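Local structure of AgaA (Rhizobium radiobacter, 6HLX) at residues R99-S104 against L399-N404; F283-P288 against R439-S444; M377-E382 against S390-G395; A386-N391 against P469-F474. The protein binds the opine agropinic acid in the periplasm as the substrate-binding component of an ABC importer, serving its uptake into the bacterium. All blocks are in the same frame, centred on the assembly; numbering follows the deposited sequence.

Contact 1. Residues R99-S104 against L399-N404; sequences RNELSS and LVRTNN. With G9Z (agropinic acid), chain E; SO4 (sulfate ion), chain U.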
# COMPACT_ATOMS: atom_id res chain seq x y z
N ARG A 99 -1.79 12.76 2.35
CA ARG A 99 -2.27 14.07 2.84
C ARG A 99 -3.83 14.16 2.73
O ARG A 99 -4.47 14.66 3.64
CB ARG A 99 -1.63 15.21 2.02
CG ARG A 99 -2.27 16.58 2.29
CD ARG A 99 -1.45 17.72 1.76
NE ARG A 99 -1.20 17.64 0.32
CZ ARG A 99 -1.97 18.20 -0.62
NH1 ARG A 99 -3.07 18.86 -0.28
NH2 ARG A 99 -1.63 18.12 -1.90
N ASN A 100 -4.41 13.68 1.63
CA ASN A 100 -5.87 13.80 1.45
C ASN A 100 -6.64 13.13 2.60
O ASN A 100 -7.64 13.68 3.09
CB ASN A 100 -6.31 13.16 0.13
CG ASN A 100 -7.31 13.99 -0.64
OD1 ASN A 100 -7.23 15.22 -0.69
ND2 ASN A 100 -8.27 13.32 -1.30
N GLU A 101 -6.16 11.95 3.02
CA GLU A 101 -6.84 11.13 4.03
C GLU A 101 -6.67 11.66 5.44
O GLU A 101 -7.55 11.45 6.28
CB GLU A 101 -6.39 9.66 3.90
CG GLU A 101 -6.78 9.04 2.55
CD GLU A 101 -5.98 9.48 1.34
OE1 GLU A 101 -6.48 9.38 0.20
OE2 GLU A 101 -4.84 9.96 1.53
N LEU A 102 -5.56 12.37 5.70
CA LEU A 102 -5.35 12.93 7.04
C LEU A 102 -5.79 14.40 7.10
O LEU A 102 -5.82 14.96 8.20
CB LEU A 102 -3.88 12.80 7.47
CG LEU A 102 -3.46 11.45 8.03
CD1 LEU A 102 -3.21 10.44 6.91
CD2 LEU A 102 -2.19 11.58 8.84
N SER A 103 -6.19 15.02 5.93
CA SER A 103 -6.49 16.46 5.81
C SER A 103 -7.66 16.97 6.66
O SER A 103 -7.76 18.19 6.86
CB SER A 103 -6.72 16.86 4.34
OG SER A 103 -7.91 16.27 3.85
N SER A 104 -8.49 16.08 7.21
CA SER A 104 -9.58 16.49 8.10
C SER A 104 -9.04 16.96 9.47
O SER A 104 -9.79 17.57 10.21
CB SER A 104 -10.60 15.38 8.27
OG SER A 104 -9.97 14.20 8.72
N LEU A 399 -5.75 15.55 -5.88
CA LEU A 399 -6.42 14.76 -6.93
C LEU A 399 -5.54 13.76 -7.65
O LEU A 399 -6.04 13.00 -8.47
CB LEU A 399 -7.12 15.69 -7.94
CG LEU A 399 -8.36 16.44 -7.40
CD1 LEU A 399 -8.87 17.49 -8.40
CD2 LEU A 399 -9.48 15.45 -7.02
N VAL A 400 -4.24 13.74 -7.33
CA VAL A 400 -3.30 12.78 -7.92
C VAL A 400 -2.70 12.03 -6.74
O VAL A 400 -1.96 12.61 -5.95
CB VAL A 400 -2.22 13.44 -8.82
CG1 VAL A 400 -1.21 12.39 -9.30
CG2 VAL A 400 -2.88 14.15 -10.01
N ARG A 401 -3.09 10.78 -6.58
CA ARG A 401 -2.65 9.96 -5.44
C ARG A 401 -2.07 8.64 -5.92
O ARG A 401 -2.25 8.26 -7.08
CB ARG A 401 -3.82 9.73 -4.45
CG ARG A 401 -4.49 11.04 -4.00
CD ARG A 401 -5.54 10.87 -2.92
NE ARG A 401 -6.67 10.03 -3.33
CZ ARG A 401 -7.82 10.50 -3.81
NH1 ARG A 401 -8.82 9.66 -4.08
NH2 ARG A 401 -7.98 11.80 -4.04
N THR A 402 -1.43 7.88 -5.01
CA THR A 402 -0.83 6.61 -5.41
C THR A 402 -1.86 5.56 -5.90
O THR A 402 -1.50 4.74 -6.73
CB THR A 402 -0.02 6.00 -4.23
OG1 THR A 402 -0.90 5.84 -3.10
CG2 THR A 402 1.22 6.83 -3.87
N ASN A 403 -3.11 5.61 -5.40
CA ASN A 403 -4.14 4.59 -5.68
C ASN A 403 -5.35 5.06 -6.47
O ASN A 403 -6.21 4.23 -6.77
CB ASN A 403 -4.64 3.98 -4.36
CG ASN A 403 -3.64 3.10 -3.67
OD1 ASN A 403 -3.53 3.07 -2.42
ND2 ASN A 403 -2.89 2.34 -4.46
N ASN A 404 -5.45 6.35 -6.78
CA ASN A 404 -6.66 6.84 -7.46
C ASN A 404 -6.50 6.96 -8.98
O ASN A 404 -5.43 6.70 -9.54
CB ASN A 404 -7.14 8.16 -6.84
CG ASN A 404 -6.43 9.39 -7.35
OD1 ASN A 404 -5.23 9.35 -7.64
ND2 ASN A 404 -7.14 10.52 -7.47
OAM G9Z E . 5.59 -1.55 -4.39
CAB G9Z E . 5.15 -2.24 -5.32
CAC G9Z E . 5.99 -2.93 -6.21
CB G9Z E . 5.04 -3.68 -7.20
CA G9Z E . 3.64 -3.18 -6.86
C G9Z E . 2.74 -4.27 -6.66
O G9Z E . 2.69 -4.81 -5.52
N G9Z E . 3.85 -2.31 -5.66
CAG G9Z E . 2.73 -1.68 -4.86
CAH G9Z E . 2.22 -0.42 -5.56
OAP G9Z E . 1.67 -0.83 -6.81
CAI G9Z E . 1.15 0.32 -4.74
OAQ G9Z E . 1.57 0.35 -3.35
CAJ G9Z E . 0.99 1.80 -5.20
OAR G9Z E . -0.01 2.45 -4.40
CAK G9Z E . 0.70 2.02 -6.71
OAT G9Z E . 0.87 3.42 -7.03
CAL G9Z E . -0.68 1.50 -7.13
OAS G9Z E . -0.83 1.61 -8.57
OXT G9Z E . 2.06 -4.66 -7.64
S SO4 U . -2.99 17.57 -7.12
O1 SO4 U . -2.31 17.71 -8.44
O2 SO4 U . -2.68 16.26 -6.55
O3 SO4 U . -2.47 18.61 -6.22
O4 SO4 U . -4.42 17.76 -7.31
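Two nitrogen donors face each other without bonding: Asn-100 ND2 stands 3.1 Å from Arg-401 NH2, with the amide and guanidinium planes only 16° apart. Both are spent on backbone oxygens of the same loop, ND2 on Gly-395 O and NH2 on Lys-398 O, which probably makes the closeness tolerable; Asn-100 OD1 in turn accepts from Lys-398 N. Behind them Asn-100 CB rests 3.9 Å from Arg-401 CD. Glu-101 adds charge from another direction. Its chain bends at chi2 (74°) and brings OE1 to 3.6 Å from Arg-401 NE, well out of the guanidinium plane, so the salt bridge is electrostatic and no N-H points at the oxygen. The N-H groups serve carbonyls instead, NE bonding Asn-391 O and NH1 bonding Tyr-394 O. One guanidinium face carries Asn-404 ND2, 3.6 Å above the plane of Arg-401, while the same amide bonds Leu-399 O at 2.9 Å and its OD1 accepts from Arg-401 N. This network holds the loop whose next residues reach the ligand: Thr-402 O accepts a hydrogen bond from agropinic acid OAT at 2.7 Å. The loop gripped by Arg-401 thus joins helix 99-102 to the opine pocket of a family 5 solute-binding protein.

Contact 2. Residues F283-P288 against R439-S444; sequences FGIAIP and RALELS. With ACT (acetate ion), chain J.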
# COMPACT_ATOMS: atom_id res chain seq x y z
N PHE A 283 -15.14 -9.31 -11.22
CA PHE A 283 -16.07 -8.77 -12.23
C PHE A 283 -16.88 -7.57 -11.71
O PHE A 283 -17.90 -7.22 -12.28
CB PHE A 283 -17.01 -9.88 -12.75
CG PHE A 283 -16.30 -10.93 -13.56
CD1 PHE A 283 -15.99 -10.71 -14.90
CD2 PHE A 283 -15.97 -12.15 -13.00
CE1 PHE A 283 -15.34 -11.69 -15.66
CE2 PHE A 283 -15.32 -13.14 -13.76
CZ PHE A 283 -14.99 -12.89 -15.08
N GLY A 284 -16.42 -6.96 -10.64
CA GLY A 284 -17.06 -5.78 -10.07
C GLY A 284 -16.02 -4.94 -9.35
O GLY A 284 -14.90 -4.77 -9.84
N ILE A 285 -16.38 -4.42 -8.17
CA ILE A 285 -15.45 -3.64 -7.35
C ILE A 285 -14.68 -4.64 -6.48
O ILE A 285 -15.25 -5.63 -6.01
CB ILE A 285 -16.18 -2.57 -6.48
CG1 ILE A 285 -17.18 -1.71 -7.31
CG2 ILE A 285 -15.16 -1.67 -5.75
CD1 ILE A 285 -16.55 -0.89 -8.48
N ALA A 286 -13.39 -4.40 -6.30
CA ALA A 286 -12.56 -5.30 -5.49
C ALA A 286 -12.75 -5.09 -3.98
O ALA A 286 -11.85 -4.61 -3.30
CB ALA A 286 -11.09 -5.19 -5.87
N ILE A 287 -13.93 -5.49 -3.47
CA ILE A 287 -14.20 -5.40 -2.04
C ILE A 287 -14.07 -6.81 -1.46
O ILE A 287 -14.80 -7.70 -1.88
CB ILE A 287 -15.56 -4.71 -1.74
CG1 ILE A 287 -15.53 -3.24 -2.24
CG2 ILE A 287 -15.85 -4.76 -0.21
CD1 ILE A 287 -16.79 -2.54 -2.19
N PRO A 288 -13.15 -7.06 -0.51
CA PRO A 288 -13.06 -8.43 0.03
C PRO A 288 -14.28 -8.80 0.84
O PRO A 288 -14.96 -7.93 1.40
CB PRO A 288 -11.82 -8.39 0.95
CG PRO A 288 -11.10 -7.11 0.59
CD PRO A 288 -12.17 -6.16 0.12
N ARG A 439 -22.78 3.32 -7.62
CA ARG A 439 -22.22 4.47 -8.33
C ARG A 439 -20.78 4.20 -8.80
O ARG A 439 -20.39 4.64 -9.89
CB ARG A 439 -22.29 5.74 -7.47
CG ARG A 439 -21.82 6.98 -8.23
CD ARG A 439 -22.94 7.92 -8.51
NE ARG A 439 -22.50 9.09 -9.27
CZ ARG A 439 -23.05 9.46 -10.42
NH1 ARG A 439 -22.63 10.55 -11.04
NH2 ARG A 439 -24.03 8.74 -10.96
N ALA A 440 -19.99 3.46 -7.99
CA ALA A 440 -18.61 3.09 -8.34
C ALA A 440 -18.61 2.21 -9.61
O ALA A 440 -17.71 2.30 -10.43
CB ALA A 440 -17.97 2.34 -7.19
N LEU A 441 -19.59 1.31 -9.73
CA LEU A 441 -19.66 0.43 -10.92
C LEU A 441 -20.13 1.23 -12.14
O LEU A 441 -19.55 1.11 -13.22
CB LEU A 441 -20.66 -0.71 -10.66
CG LEU A 441 -20.17 -1.79 -9.70
CD1 LEU A 441 -21.35 -2.65 -9.19
CD2 LEU A 441 -19.10 -2.67 -10.38
N GLU A 442 -21.17 2.06 -11.96
CA GLU A 442 -21.70 2.88 -13.03
C GLU A 442 -20.62 3.76 -13.69
O GLU A 442 -20.50 3.78 -14.92
CB GLU A 442 -22.84 3.76 -12.49
CG GLU A 442 -23.42 4.68 -13.54
CD GLU A 442 -24.47 5.65 -13.05
OE1 GLU A 442 -24.93 6.48 -13.86
OE2 GLU A 442 -24.83 5.59 -11.85
N LEU A 443 -19.84 4.46 -12.87
CA LEU A 443 -18.81 5.38 -13.36
C LEU A 443 -17.49 4.70 -13.67
O LEU A 443 -16.72 5.19 -14.51
CB LEU A 443 -18.61 6.56 -12.40
CG LEU A 443 -19.83 7.47 -12.14
CD1 LEU A 443 -19.45 8.57 -11.17
CD2 LEU A 443 -20.36 8.11 -13.43
N SER A 444 -17.22 3.56 -13.00
CA SER A 444 -15.98 2.79 -13.15
C SER A 444 -14.70 3.65 -13.24
O SER A 444 -13.92 3.46 -14.18
CB SER A 444 -16.09 1.83 -14.33
OG SER A 444 -16.92 0.74 -13.98
C ACT J . -24.71 10.88 -13.77
O ACT J . -25.16 9.70 -13.73
OXT ACT J . -23.68 11.24 -14.39
CH3 ACT J . -25.49 11.98 -13.00
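Near its C-terminal end, helix 426-443 lies against the loop that follows strand 280-281, an apolar seam beside the mixed six-stranded sheet. Ile-285 is its main side chain on the loop side. Its CB points at the helix, and with CG1 anti to the carbonyl carbon (chi1 -49°) the longer branch runs on to the helix surface. There CD1 settles between two residues, 3.6 Å from Leu-441 CD2 and 3.8 Å from Ala-440 CB. Leu-441 leans over from the side: CG lies 3.8 Å from Ile-285 CG1, while CD2 reaches past the isoleucine to the backbone and touches Gly-284 CA at 3.7 Å. The loop turns away directly afterwards, through an inverse gamma turn centred on Ala-286. The helix ends at Leu-443: Ser-444 takes up positive phi, and its OG bonds back to Leu-441 O at 2.8 Å. Tyr-448 of strand 446-451 and Tyr-393 of helix 388-393 also border Ile-285. Away from the loop, Arg-439 NH2 forms a salt bridge with Glu-442 OE2 and gives a nearly straight bond to an acetate, with 3.1 Å between NH2 and acetate O. No hydrogen bond passes between 283-288 and 439-444, so their attachment rests on the fit of aliphatic carbons, which carries little directional demand, while Arg-439 and Glu-442 turn to partners away from the loop.

Contact 3. Residues M377-E382 against S390-G395; sequences MGSLGE and SNYYYG. With G9Z (agropinic acid), chain E.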
# COMPACT_ATOMS: atom_id res chain seq x y z
N MET A 377 -2.43 -1.26 -11.98
CA MET A 377 -2.59 -1.06 -10.54
C MET A 377 -2.45 -2.42 -9.88
O MET A 377 -3.23 -3.32 -10.17
CB MET A 377 -4.02 -0.48 -10.28
CG MET A 377 -4.44 -0.45 -8.80
SD MET A 377 -6.07 0.30 -8.54
CE MET A 377 -7.18 -0.93 -9.38
N GLY A 378 -1.46 -2.56 -9.01
CA GLY A 378 -1.22 -3.73 -8.17
C GLY A 378 -1.29 -3.20 -6.76
O GLY A 378 -0.37 -2.51 -6.33
N SER A 379 -2.44 -3.35 -6.08
CA SER A 379 -2.59 -2.63 -4.81
C SER A 379 -3.62 -3.24 -3.89
O SER A 379 -4.03 -4.38 -4.10
CB SER A 379 -2.90 -1.15 -5.06
OG SER A 379 -2.53 -0.37 -3.93
N LEU A 380 -3.97 -2.51 -2.82
CA LEU A 380 -4.92 -3.03 -1.82
C LEU A 380 -5.43 -1.86 -1.01
O LEU A 380 -4.93 -0.73 -1.19
CB LEU A 380 -4.21 -4.06 -0.90
CG LEU A 380 -2.73 -3.84 -0.57
CD1 LEU A 380 -2.49 -2.58 0.29
CD2 LEU A 380 -2.17 -5.07 0.17
N GLY A 381 -6.45 -2.09 -0.20
CA GLY A 381 -6.94 -1.03 0.68
C GLY A 381 -5.84 -0.74 1.69
O GLY A 381 -5.21 -1.66 2.23
N GLU A 382 -5.55 0.54 1.89
CA GLU A 382 -4.42 0.93 2.77
C GLU A 382 -4.73 0.83 4.26
O GLU A 382 -3.82 0.90 5.09
CB GLU A 382 -3.93 2.33 2.41
CG GLU A 382 -3.40 2.43 0.97
CD GLU A 382 -2.05 1.77 0.69
OE1 GLU A 382 -1.42 1.20 1.62
OE2 GLU A 382 -1.65 1.80 -0.49
N SER A 390 -12.03 5.70 0.22
CA SER A 390 -11.84 7.14 -0.04
C SER A 390 -10.51 7.40 -0.73
O SER A 390 -10.42 8.25 -1.61
CB SER A 390 -11.89 7.95 1.25
OG SER A 390 -13.23 8.19 1.62
N ASN A 391 -9.47 6.65 -0.32
CA ASN A 391 -8.14 6.79 -0.88
C ASN A 391 -8.14 6.53 -2.41
O ASN A 391 -7.40 7.18 -3.15
CB ASN A 391 -7.18 5.88 -0.14
CG ASN A 391 -5.76 5.92 -0.65
OD1 ASN A 391 -5.15 7.01 -0.86
ND2 ASN A 391 -5.21 4.75 -0.86
N TYR A 392 -9.03 5.62 -2.87
CA TYR A 392 -9.20 5.27 -4.28
C TYR A 392 -10.17 6.17 -5.05
O TYR A 392 -9.94 6.44 -6.22
CB TYR A 392 -9.70 3.80 -4.38
CG TYR A 392 -8.59 2.81 -4.17
CD1 TYR A 392 -8.09 2.54 -2.89
CD2 TYR A 392 -8.01 2.14 -5.25
CE1 TYR A 392 -7.00 1.69 -2.71
CE2 TYR A 392 -6.94 1.27 -5.07
CZ TYR A 392 -6.44 1.04 -3.80
OH TYR A 392 -5.34 0.24 -3.65
N TYR A 393 -11.29 6.57 -4.41
CA TYR A 393 -12.41 7.22 -5.09
C TYR A 393 -12.69 8.69 -4.82
O TYR A 393 -13.36 9.33 -5.63
CB TYR A 393 -13.71 6.45 -4.76
CG TYR A 393 -13.78 5.10 -5.46
CD1 TYR A 393 -13.18 3.97 -4.90
CD2 TYR A 393 -14.44 4.96 -6.68
CE1 TYR A 393 -13.21 2.74 -5.55
CE2 TYR A 393 -14.50 3.73 -7.33
CZ TYR A 393 -13.87 2.62 -6.77
OH TYR A 393 -13.91 1.40 -7.40
N TYR A 394 -12.29 9.20 -3.64
CA TYR A 394 -12.65 10.57 -3.27
C TYR A 394 -11.98 11.61 -4.18
O TYR A 394 -10.90 11.36 -4.72
CB TYR A 394 -12.22 10.84 -1.82
CG TYR A 394 -12.99 11.97 -1.17
CD1 TYR A 394 -14.28 11.77 -0.69
CD2 TYR A 394 -12.45 13.24 -1.07
CE1 TYR A 394 -15.01 12.81 -0.11
CE2 TYR A 394 -13.17 14.29 -0.49
CZ TYR A 394 -14.43 14.06 0.02
OH TYR A 394 -15.16 15.07 0.61
N GLY A 395 -12.59 12.78 -4.29
CA GLY A 395 -11.99 13.92 -4.95
C GLY A 395 -11.08 14.60 -3.93
O GLY A 395 -10.03 14.05 -3.56
OAM G9Z E . 5.59 -1.55 -4.39
CAB G9Z E . 5.15 -2.24 -5.32
CAC G9Z E . 5.99 -2.93 -6.21
CB G9Z E . 5.04 -3.68 -7.20
CA G9Z E . 3.64 -3.18 -6.86
C G9Z E . 2.74 -4.27 -6.66
O G9Z E . 2.69 -4.81 -5.52
N G9Z E . 3.85 -2.31 -5.66
CAG G9Z E . 2.73 -1.68 -4.86
CAH G9Z E . 2.22 -0.42 -5.56
OAP G9Z E . 1.67 -0.83 -6.81
CAI G9Z E . 1.15 0.32 -4.74
OAQ G9Z E . 1.57 0.35 -3.35
CAJ G9Z E . 0.99 1.80 -5.20
OAR G9Z E . -0.01 2.45 -4.40
CAK G9Z E . 0.70 2.02 -6.71
OAT G9Z E . 0.87 3.42 -7.03
CAL G9Z E . -0.68 1.50 -7.13
OAS G9Z E . -0.83 1.61 -8.57
OXT G9Z E . 2.06 -4.66 -7.64
O HOH W 1 -6.85 2.71 0.54
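Tyr-392 OH is the polar centre of this contact, reaching from helix 388-393 to the end of strand 374-379. It donates to Leu-380 O at 2.7 Å; the hydroxyl stands above the carbonyl plane, 55° out of it, while that oxygen lies at the edge of the tyrosine ring. Ser-379 OG comes to 2.9 Å from Tyr-392 OH. At another edge of the ring Met-377 makes a Met-aromatic contact, SD lying 3.7 Å from Tyr-392 CE2 and almost exactly in the ring plane. The methionine runs straight out from the strand, CG anti to the backbone N (chi1 169°), and turns only at its terminal methyl. Beside the tyrosine, Asn-391 ND2 rests 3.5 Å from Glu-382 CG and donates to a water that also accepts from Glu-382 N, bridging helix and loop. The glutamate's carboxylate is engaged by Arg-26. Strand 374-379 belongs to the mixed sheet of one lobe of the periplasmic binding protein fold and borders the ligand pocket: agropinic acid OAP donates to Gly-378 O at 2.7 Å. A second shell steadies both sides. Asn-403 ND2 makes a weak hydrogen bond to Ser-379 OG, Trp-388 meets the Tyr-392 ring edge-to-face, and backbone bonds tie Met-377 to Gly-242 and Ser-379 to Phe-240 of the neighbouring strand.

Contact 4. Residues A386-N391 against P469-F474; sequences ADWLSN and PGFLTF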
# COMPACT_ATOMS: atom_id res chain seq x y z
N ALA A 386 -13.75 0.16 6.00
CA ALA A 386 -14.39 0.37 4.69
C ALA A 386 -13.94 1.68 4.03
O ALA A 386 -14.01 1.81 2.80
CB ALA A 386 -15.89 0.40 4.86
N ASP A 387 -13.50 2.67 4.85
CA ASP A 387 -13.05 3.96 4.30
C ASP A 387 -11.75 3.86 3.49
O ASP A 387 -11.30 4.87 2.94
CB ASP A 387 -12.97 5.07 5.37
CG ASP A 387 -12.81 6.45 4.76
OD1 ASP A 387 -13.63 6.81 3.88
OD2 ASP A 387 -11.82 7.14 5.10
N TRP A 388 -11.17 2.65 3.35
CA TRP A 388 -10.03 2.48 2.43
C TRP A 388 -10.46 2.98 1.04
O TRP A 388 -9.64 3.46 0.26
CB TRP A 388 -9.59 1.00 2.33
CG TRP A 388 -10.55 0.07 1.62
CD1 TRP A 388 -11.51 -0.72 2.19
CD2 TRP A 388 -10.53 -0.28 0.22
NE1 TRP A 388 -12.12 -1.50 1.23
CE2 TRP A 388 -11.52 -1.26 0.01
CE3 TRP A 388 -9.76 0.15 -0.89
CZ2 TRP A 388 -11.74 -1.86 -1.25
CZ3 TRP A 388 -10.00 -0.42 -2.15
CH2 TRP A 388 -11.00 -1.39 -2.32
N LEU A 389 -11.77 2.90 0.74
CA LEU A 389 -12.33 3.35 -0.53
C LEU A 389 -12.07 4.83 -0.83
O LEU A 389 -11.95 5.19 -2.00
CB LEU A 389 -13.84 3.04 -0.58
CG LEU A 389 -14.18 1.54 -0.59
CD1 LEU A 389 -15.66 1.29 -0.19
CD2 LEU A 389 -13.86 0.93 -1.99
N SER A 390 -12.03 5.70 0.22
CA SER A 390 -11.84 7.14 -0.04
C SER A 390 -10.51 7.40 -0.73
O SER A 390 -10.42 8.25 -1.61
CB SER A 390 -11.89 7.95 1.25
OG SER A 390 -13.23 8.19 1.62
N ASN A 391 -9.47 6.65 -0.32
CA ASN A 391 -8.14 6.79 -0.88
C ASN A 391 -8.14 6.53 -2.41
O ASN A 391 -7.40 7.18 -3.15
CB ASN A 391 -7.18 5.88 -0.14
CG ASN A 391 -5.76 5.92 -0.65
OD1 ASN A 391 -5.15 7.01 -0.86
ND2 ASN A 391 -5.21 4.75 -0.86
N PRO A 469 -2.48 -10.31 7.48
CA PRO A 469 -3.69 -10.77 6.78
C PRO A 469 -4.35 -9.80 5.80
O PRO A 469 -4.42 -8.60 6.07
CB PRO A 469 -4.65 -11.16 7.91
CG PRO A 469 -4.18 -10.41 9.11
CD PRO A 469 -2.67 -10.36 8.95
N GLY A 470 -4.85 -10.37 4.70
CA GLY A 470 -5.61 -9.66 3.67
C GLY A 470 -4.90 -8.41 3.20
O GLY A 470 -3.74 -8.48 2.80
N PHE A 471 -5.56 -7.24 3.34
CA PHE A 471 -5.01 -5.95 2.92
C PHE A 471 -3.76 -5.50 3.69
O PHE A 471 -3.14 -4.49 3.30
CB PHE A 471 -6.10 -4.85 3.02
CG PHE A 471 -7.11 -4.78 1.90
CD1 PHE A 471 -6.94 -5.53 0.74
CD2 PHE A 471 -8.24 -3.97 2.02
CE1 PHE A 471 -7.86 -5.42 -0.32
CE2 PHE A 471 -9.16 -3.88 0.97
CZ PHE A 471 -8.96 -4.59 -0.20
N LEU A 472 -3.40 -6.18 4.78
CA LEU A 472 -2.22 -5.78 5.57
C LEU A 472 -0.92 -6.39 5.07
O LEU A 472 0.14 -6.14 5.67
CB LEU A 472 -2.42 -6.12 7.06
CG LEU A 472 -3.54 -5.36 7.74
CD1 LEU A 472 -3.73 -5.86 9.12
CD2 LEU A 472 -3.24 -3.87 7.75
N THR A 473 -0.96 -7.19 3.98
CA THR A 473 0.27 -7.87 3.53
C THR A 473 1.45 -6.93 3.27
O THR A 473 2.58 -7.29 3.62
CB THR A 473 0.01 -8.81 2.34
OG1 THR A 473 1.23 -9.50 2.00
CG2 THR A 473 -0.53 -8.07 1.10
N PHE A 474 1.22 -5.73 2.71
CA PHE A 474 2.34 -4.81 2.44
C PHE A 474 2.99 -4.22 3.72
O PHE A 474 4.03 -3.57 3.62
CB PHE A 474 1.94 -3.70 1.47
CG PHE A 474 1.58 -4.11 0.06
CD1 PHE A 474 1.92 -5.37 -0.43
CD2 PHE A 474 0.95 -3.22 -0.81
CE1 PHE A 474 1.63 -5.74 -1.76
CE2 PHE A 474 0.62 -3.60 -2.12
CZ PHE A 474 0.96 -4.85 -2.59
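From its CB, which points toward Trp-388, the Phe-471 side chain drives its ring edge into the face of the indole. CG lies anti to the carbonyl carbon (chi1 -80°), and the ring leads outward until CE2 stands 3.6 Å above the indole plane. This one atom lies near the shared side of the two indole rings, 3.7 Å from Trp-388 CE2, 3.8 Å from NE1 and 3.9 Å from CD2. Farther along, Phe-471 CZ comes to 4.0 Å from Trp-388 CZ2, on the six-membered ring. With 5.1 Å between the centroids of that ring and the phenyl, and planes at 75°, the pair is T-shaped, the phenylalanine giving its edge. The indole is held from behind as well, since Leu-389 CD2 lies 3.5 Å above its opposite face. Trp-388 puts CG between the backbone N and the carbonyl carbon (chi1 70°), which sets the indole broadside to the incoming ring. Tyr-291 meets both rings, and Pro-288 touches Phe-471. The outcome is a buried aromatic cluster joining helix 388-393 to the 3-10 segment 471-474, whose Phe-474 lines the agropinic acid pocket of this periplasmic binding protein.

How the contacts relate
Contacts 3 and 4 share Ser-390 and Asn-391 of helix 388-393, and their centres are about 8 Å apart. Contact 1 meets the same helix and the residue after it, about 9 Å from contact 3 between centres, through the Arg-401 side chain. Contact 2 lies farther out, its centre about 20 Å from that of contact 1, yet it touches contact 3 at Tyr-393 and contact 4 at Trp-388 and Phe-471. Along the chain 377-382 and 390-395 are nested inside the loops closed by contacts 1 and 2, whereas contacts 1, 2 and 4 cross one another. Around helix 388-393 gather segments near and far along the chain, and three of them, 377-382, 399-404 and 469-474, supply pocket residues.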